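Local coordinates for twitching motility pilus retraction protein (Geobacter sulfurreducens PCA, PDB 5ZFQ) that probably uses ATP hydrolysis to power the retraction of type IV pili, working as a ring-shaped motor of six subunits, at residues P51-V56 and L60-M65; D96-I101 and R106-V111. One frame throughout, in Å; residues are numbered along the deposited sequence.

Contact 1 of 2, residues P51-V56 and L60-M65; sequences PPQIRV and LIPLEM
I54 and I61 form the hydrogen-bonded pair at the middle of an antiparallel hairpin, I54 N giving to I61 O at 2.9 Å and I61 N to I54 O at 2.8 Å, while L63 N reaches P52 O at 2.9 Å just past the strand ends. On the face carrying Q53, R55, L60 and P62, the Q53 side chain lies alongside the proline ring, with OE1 3.4 Å from P62 CD; P62 N has no hydrogen to give it. R55 leaves its backbone with CG trans to N (chi1 -175°), then bends at chi3 so that L60 CG sits over one guanidinium face, near the rim. The opposite face carries I54 and I61. Around them V56 CG2 meets I61 CD1 at 3.7 Å and, beyond the strand, L63 CD2 meets I54 CD1 at 3.8 Å, these two side chains crossing nearly at right angles. M65 packs its CG and SD on the ring of P52. Polar groups thus lie among L60 and P62, while I54 and L63 give an oily side that reaches helix 29-38. R55 makes salt bridges to D222 and D224 of the second subunit, consistent with a hairpin that serves both domain core and hexamer interface.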
loop_
_atom_site.group_PDB
_atom_site.type_symbol
_atom_site.label_atom_id
_atom_site.label_comp_id
_atom_site.label_asym_id
_atom_site.label_seq_id
_atom_site.Cartn_x
_atom_site.Cartn_y
_atom_site.Cartn_z
ATOM N N PRO A 51 -18.514 -34.452 -29.198
ATOM C CA PRO A 51 -18.199 -34.032 -30.566
ATOM C C PRO A 51 -18.116 -32.514 -30.613
ATOM O O PRO A 51 -18.684 -31.843 -29.745
ATOM C CB PRO A 51 -19.391 -34.536 -31.387
ATOM C CG PRO A 51 -20.134 -35.505 -30.482
ATOM C CD PRO A 51 -19.855 -35.048 -29.085
ATOM N N PRO A 52 -17.427 -31.965 -31.615
ATOM C CA PRO A 52 -17.549 -30.524 -31.800
ATOM C C PRO A 52 -19.015 -30.125 -31.805
ATOM O O PRO A 52 -19.850 -30.830 -32.387
ATOM C CB PRO A 52 -16.902 -30.302 -33.160
ATOM C CG PRO A 52 -15.874 -31.398 -33.248
ATOM C CD PRO A 52 -16.545 -32.579 -32.625
ATOM N N GLN A 53 -19.336 -29.045 -31.105
ATOM C CA GLN A 53 -20.694 -28.528 -31.089
ATOM C C GLN A 53 -20.745 -27.145 -31.726
ATOM O O GLN A 53 -19.861 -26.314 -31.484
ATOM C CB GLN A 53 -21.216 -28.485 -29.660
ATOM C CG GLN A 53 -21.183 -29.829 -28.976
ATOM C CD GLN A 53 -22.568 -30.302 -28.570
ATOM O OE1 GLN A 53 -23.578 -29.745 -28.997
ATOM N NE2 GLN A 53 -22.621 -31.344 -27.759
ATOM N N ILE A 54 -21.747 -26.897 -32.566
ATOM C CA ILE A 54 -21.983 -25.523 -33.043
ATOM C C ILE A 54 -23.313 -24.996 -32.495
ATOM O O ILE A 54 -24.213 -25.779 -32.156
ATOM C CB ILE A 54 -22.001 -25.402 -34.588
ATOM C CG1 ILE A 54 -23.218 -26.144 -35.167
ATOM C CG2 ILE A 54 -20.624 -25.823 -35.199
ATOM C CD1 ILE A 54 -23.183 -26.340 -36.686
ATOM N N ARG A 55 -23.420 -23.675 -32.377
ATOM C CA ARG A 55 -24.653 -23.063 -31.920
ATOM C C ARG A 55 -25.309 -22.388 -33.106
ATOM O O ARG A 55 -24.676 -21.581 -33.775
ATOM C CB ARG A 55 -24.405 -22.044 -30.790
ATOM C CG ARG A 55 -25.710 -21.473 -30.199
ATOM C CD ARG A 55 -25.493 -20.371 -29.183
ATOM N NE ARG A 55 -24.665 -20.751 -28.035
ATOM C CZ ARG A 55 -25.084 -21.437 -26.970
ATOM N NH1 ARG A 55 -26.347 -21.825 -26.871
ATOM N NH2 ARG A 55 -24.238 -21.715 -25.983
ATOM N N VAL A 56 -26.571 -22.721 -33.361
ATOM C CA VAL A 56 -27.306 -22.159 -34.490
ATOM C C VAL A 56 -28.624 -21.531 -34.050
ATOM O O VAL A 56 -29.521 -22.228 -33.571
ATOM C CB VAL A 56 -27.607 -23.230 -35.564
ATOM C CG1 VAL A 56 -28.219 -22.578 -36.794
ATOM C CG2 VAL A 56 -26.345 -24.000 -35.931
ATOM N N LEU A 60 -27.515 -25.357 -29.293
ATOM C CA LEU A 60 -26.336 -26.201 -29.419
ATOM C C LEU A 60 -26.691 -27.447 -30.212
ATOM O O LEU A 60 -27.738 -28.070 -29.998
ATOM C CB LEU A 60 -25.754 -26.584 -28.059
ATOM C CG LEU A 60 -24.850 -25.534 -27.433
ATOM C CD1 LEU A 60 -24.289 -26.032 -26.103
ATOM C CD2 LEU A 60 -23.739 -25.155 -28.405
ATOM N N ILE A 61 -25.808 -27.783 -31.143
ATOM C CA ILE A 61 -26.003 -28.885 -32.066
ATOM C C ILE A 61 -24.692 -29.633 -32.217
ATOM O O ILE A 61 -23.688 -29.064 -32.677
ATOM C CB ILE A 61 -26.459 -28.405 -33.451
ATOM C CG1 ILE A 61 -27.803 -27.690 -33.378
ATOM C CG2 ILE A 61 -26.535 -29.549 -34.398
ATOM C CD1 ILE A 61 -28.182 -27.018 -34.695
ATOM N N PRO A 62 -24.673 -30.902 -31.805
ATOM C CA PRO A 62 -23.461 -31.710 -32.014
ATOM C C PRO A 62 -23.211 -32.028 -33.495
ATOM O O PRO A 62 -24.164 -32.323 -34.209
ATOM C CB PRO A 62 -23.749 -32.985 -31.216
ATOM C CG PRO A 62 -25.258 -32.984 -30.982
ATOM C CD PRO A 62 -25.670 -31.561 -30.942
ATOM N N LEU A 63 -21.960 -31.959 -33.957
ATOM C CA LEU A 63 -21.637 -32.410 -35.328
ATOM C C LEU A 63 -21.629 -33.950 -35.453
ATOM O O LEU A 63 -21.449 -34.681 -34.472
ATOM C CB LEU A 63 -20.284 -31.855 -35.804
ATOM C CG LEU A 63 -20.081 -30.334 -35.954
ATOM C CD1 LEU A 63 -18.755 -29.998 -36.673
ATOM C CD2 LEU A 63 -21.273 -29.618 -36.618
ATOM N N GLU A 64 -21.833 -34.443 -36.669
ATOM C CA GLU A 64 -21.870 -35.879 -36.882
ATOM C C GLU A 64 -20.445 -36.465 -36.965
ATOM O O GLU A 64 -20.005 -36.913 -38.024
ATOM C CB GLU A 64 -22.666 -36.209 -38.147
ATOM C CG GLU A 64 -23.068 -37.672 -38.244
ATOM C CD GLU A 64 -23.494 -38.085 -39.648
ATOM O OE1 GLU A 64 -24.221 -37.313 -40.307
ATOM O OE2 GLU A 64 -23.092 -39.188 -40.087
ATOM N N MET A 65 -19.734 -36.450 -35.835
ATOM C CA MET A 65 -18.394 -37.041 -35.725
ATOM C C MET A 65 -18.181 -37.546 -34.283
ATOM O O MET A 65 -18.942 -37.186 -33.388
ATOM C CB MET A 65 -17.297 -36.032 -36.130
ATOM C CG MET A 65 -17.490 -34.607 -35.651
ATOM S SD MET A 65 -16.400 -33.434 -36.509
ATOM C CE MET A 65 -17.068 -33.426 -38.182
#

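Contact 2 of 2, residues D96-I101 and R106-V111; sequences DLSFGI and RFRGNV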
loop_
_atom_site.group_PDB
_atom_site.type_symbol
_atom_site.label_atom_id
_atom_site.label_comp_id
_atom_site.label_asym_id
_atom_site.label_seq_id
_atom_site.Cartn_x
_atom_site.Cartn_y
_atom_site.Cartn_z
ATOM N N ASP A 96 -7.086 -15.329 -25.388
ATOM C CA ASP A 96 -8.238 -14.862 -26.149
ATOM C C ASP A 96 -7.737 -14.072 -27.338
ATOM O O ASP A 96 -6.954 -13.148 -27.167
ATOM C CB ASP A 96 -9.160 -14.013 -25.260
ATOM C CG ASP A 96 -10.462 -13.639 -25.945
ATOM O OD1 ASP A 96 -11.410 -14.466 -25.944
ATOM O OD2 ASP A 96 -10.532 -12.504 -26.483
ATOM N N LEU A 97 -8.172 -14.423 -28.543
ATOM C CA LEU A 97 -7.651 -13.737 -29.729
ATOM C C LEU A 97 -8.679 -13.574 -30.860
ATOM O O LEU A 97 -9.817 -14.072 -30.773
ATOM C CB LEU A 97 -6.429 -14.488 -30.282
ATOM C CG LEU A 97 -6.761 -15.759 -31.088
ATOM C CD1 LEU A 97 -5.623 -16.108 -31.996
ATOM C CD2 LEU A 97 -7.146 -16.963 -30.195
ATOM N N SER A 98 -8.261 -12.878 -31.919
ATOM C CA SER A 98 -8.981 -12.890 -33.186
ATOM C C SER A 98 -8.077 -13.426 -34.304
ATOM O O SER A 98 -6.840 -13.357 -34.223
ATOM C CB SER A 98 -9.501 -11.499 -33.549
ATOM O OG SER A 98 -8.432 -10.577 -33.680
ATOM N N PHE A 99 -8.701 -13.975 -35.342
ATOM C CA PHE A 99 -7.970 -14.452 -36.505
ATOM C C PHE A 99 -8.909 -14.543 -37.701
ATOM O O PHE A 99 -10.141 -14.446 -37.542
ATOM C CB PHE A 99 -7.313 -15.813 -36.225
ATOM C CG PHE A 99 -8.288 -16.911 -35.862
ATOM C CD1 PHE A 99 -8.754 -17.048 -34.566
ATOM C CD2 PHE A 99 -8.715 -17.818 -36.816
ATOM C CE1 PHE A 99 -9.635 -18.071 -34.231
ATOM C CE2 PHE A 99 -9.604 -18.831 -36.486
ATOM C CZ PHE A 99 -10.061 -18.963 -35.193
ATOM N N GLY A 100 -8.323 -14.719 -38.887
ATOM C CA GLY A 100 -9.084 -14.914 -40.107
ATOM C C GLY A 100 -8.683 -16.151 -40.896
ATOM O O GLY A 100 -7.513 -16.532 -40.950
ATOM N N ILE A 101 -9.679 -16.797 -41.487
ATOM C CA ILE A 101 -9.468 -17.822 -42.490
ATOM C C ILE A 101 -9.767 -17.127 -43.802
ATOM O O ILE A 101 -10.885 -16.662 -44.001
ATOM C CB ILE A 101 -10.412 -19.044 -42.318
ATOM C CG1 ILE A 101 -10.353 -19.642 -40.901
ATOM C CG2 ILE A 101 -10.113 -20.112 -43.350
ATOM C CD1 ILE A 101 -8.963 -19.867 -40.353
ATOM N N ARG A 106 -13.617 -13.845 -40.363
ATOM C CA ARG A 106 -12.844 -13.475 -39.186
ATOM C C ARG A 106 -13.489 -14.167 -37.985
ATOM O O ARG A 106 -14.719 -14.281 -37.913
ATOM C CB ARG A 106 -12.823 -11.954 -39.005
ATOM C CG ARG A 106 -11.723 -11.188 -39.756
ATOM C CD ARG A 106 -10.318 -11.468 -39.194
ATOM N NE ARG A 106 -9.589 -10.206 -38.989
ATOM C CZ ARG A 106 -8.626 -9.992 -38.082
ATOM N NH1 ARG A 106 -8.212 -10.968 -37.273
ATOM N NH2 ARG A 106 -8.065 -8.783 -37.993
ATOM N N PHE A 107 -12.671 -14.657 -37.055
ATOM C CA PHE A 107 -13.215 -15.297 -35.862
ATOM C C PHE A 107 -12.627 -14.700 -34.604
ATOM O O PHE A 107 -11.550 -14.129 -34.631
ATOM C CB PHE A 107 -12.957 -16.805 -35.895
ATOM C CG PHE A 107 -13.545 -17.494 -37.098
ATOM C CD1 PHE A 107 -12.850 -17.539 -38.303
ATOM C CD2 PHE A 107 -14.794 -18.078 -37.036
ATOM C CE1 PHE A 107 -13.391 -18.172 -39.419
ATOM C CE2 PHE A 107 -15.335 -18.708 -38.152
ATOM C CZ PHE A 107 -14.629 -18.758 -39.344
ATOM N N ARG A 108 -13.351 -14.817 -33.499
ATOM C CA ARG A 108 -12.735 -14.701 -32.178
ATOM C C ARG A 108 -12.568 -16.115 -31.627
ATOM O O ARG A 108 -13.429 -16.978 -31.829
ATOM C CB ARG A 108 -13.576 -13.845 -31.237
ATOM C CG ARG A 108 -13.600 -12.412 -31.602
ATOM C CD ARG A 108 -13.650 -11.607 -30.354
ATOM N NE ARG A 108 -12.512 -11.834 -29.458
ATOM C CZ ARG A 108 -11.381 -11.130 -29.500
ATOM N NH1 ARG A 108 -11.226 -10.167 -30.415
ATOM N NH2 ARG A 108 -10.396 -11.395 -28.635
ATOM N N GLY A 109 -11.453 -16.361 -30.960
ATOM C CA GLY A 109 -11.210 -17.656 -30.362
ATOM C C GLY A 109 -10.922 -17.496 -28.888
ATOM O O GLY A 109 -10.324 -16.486 -28.464
ATOM N N ASN A 110 -11.366 -18.457 -28.085
ATOM C CA ASN A 110 -10.953 -18.477 -26.696
ATOM C C ASN A 110 -10.534 -19.862 -26.253
ATOM O O ASN A 110 -11.286 -20.829 -26.396
ATOM C CB ASN A 110 -12.057 -17.953 -25.792
ATOM C CG ASN A 110 -11.600 -17.832 -24.357
ATOM O OD1 ASN A 110 -11.788 -18.753 -23.567
ATOM N ND2 ASN A 110 -10.958 -16.719 -24.023
ATOM N N VAL A 111 -9.330 -19.939 -25.706
ATOM C CA VAL A 111 -8.707 -21.204 -25.357
ATOM C C VAL A 111 -8.488 -21.231 -23.876
ATOM O O VAL A 111 -7.927 -20.283 -23.329
ATOM C CB VAL A 111 -7.346 -21.397 -26.063
ATOM C CG1 VAL A 111 -6.810 -22.799 -25.812
ATOM C CG2 VAL A 111 -7.482 -21.131 -27.541
HETATM O O HOH W 1 -12.961 -14.230 -27.879
#
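F99 and F107 illustrate how an antiparallel ladder sets its side chains: their backbones exchange two hydrogen bonds, as do those of L97 and G109, with G109 N 2.8 Å from L97 O. Between the two aromatic residues the stacking is slight, because the near-parallel rings (26°) are slid apart and barely overlap. The closer touch is a CH-pi contact, F107 CB standing over one face of F99 with CB 3.7 Å from F99 CZ; chi1 of 60° sets the F99 ring between its own N and carbonyl carbon, from where it leans across to the partner strand. I101 CG1 then meets F107 CE1 obliquely at 3.7 Å. Polar contacts gather on the face of D96, R108 and N110. D96 OD2 is salt-bridged to R108 NH2 at the guanidinium edge, though modelled too close for its exact length to be trusted, and has a second partner in R220 of the second subunit. D96 OD1 takes N110 ND2 at 3.0 Å on its anti lone pair; a water links that oxygen to R108 NE. L97 O lies over one guanidinium face. Both phenylalanines pack on L33 of helix 29-38, F99 also touches F122 of strand 117-125, which adjoins 105-114, and R108 turns to E203 in the chain's other sheet.

Followed from the N terminus, the chain leaves helix 29-38, enters a six-stranded antiparallel sheet by strand 43-46, then closes a short loop at contact 1, between 53-56 and 59-62. Helices 70-79 and 83-92 intervene before contact 2 closes a second short loop, joining 94-101 to 105-114. The hairpins are in series, neither nested nor crossed. Their outer strands, 59-62 and 94-101, are the two edges of the sheet, and strands 43-46 and 117-125 lie between the hairpins. Centres are about 19 Å apart and the nearest atoms about 9 Å, so they are related through the sheet and through helix 29-38, on which both pack. Each also faces the second subunit.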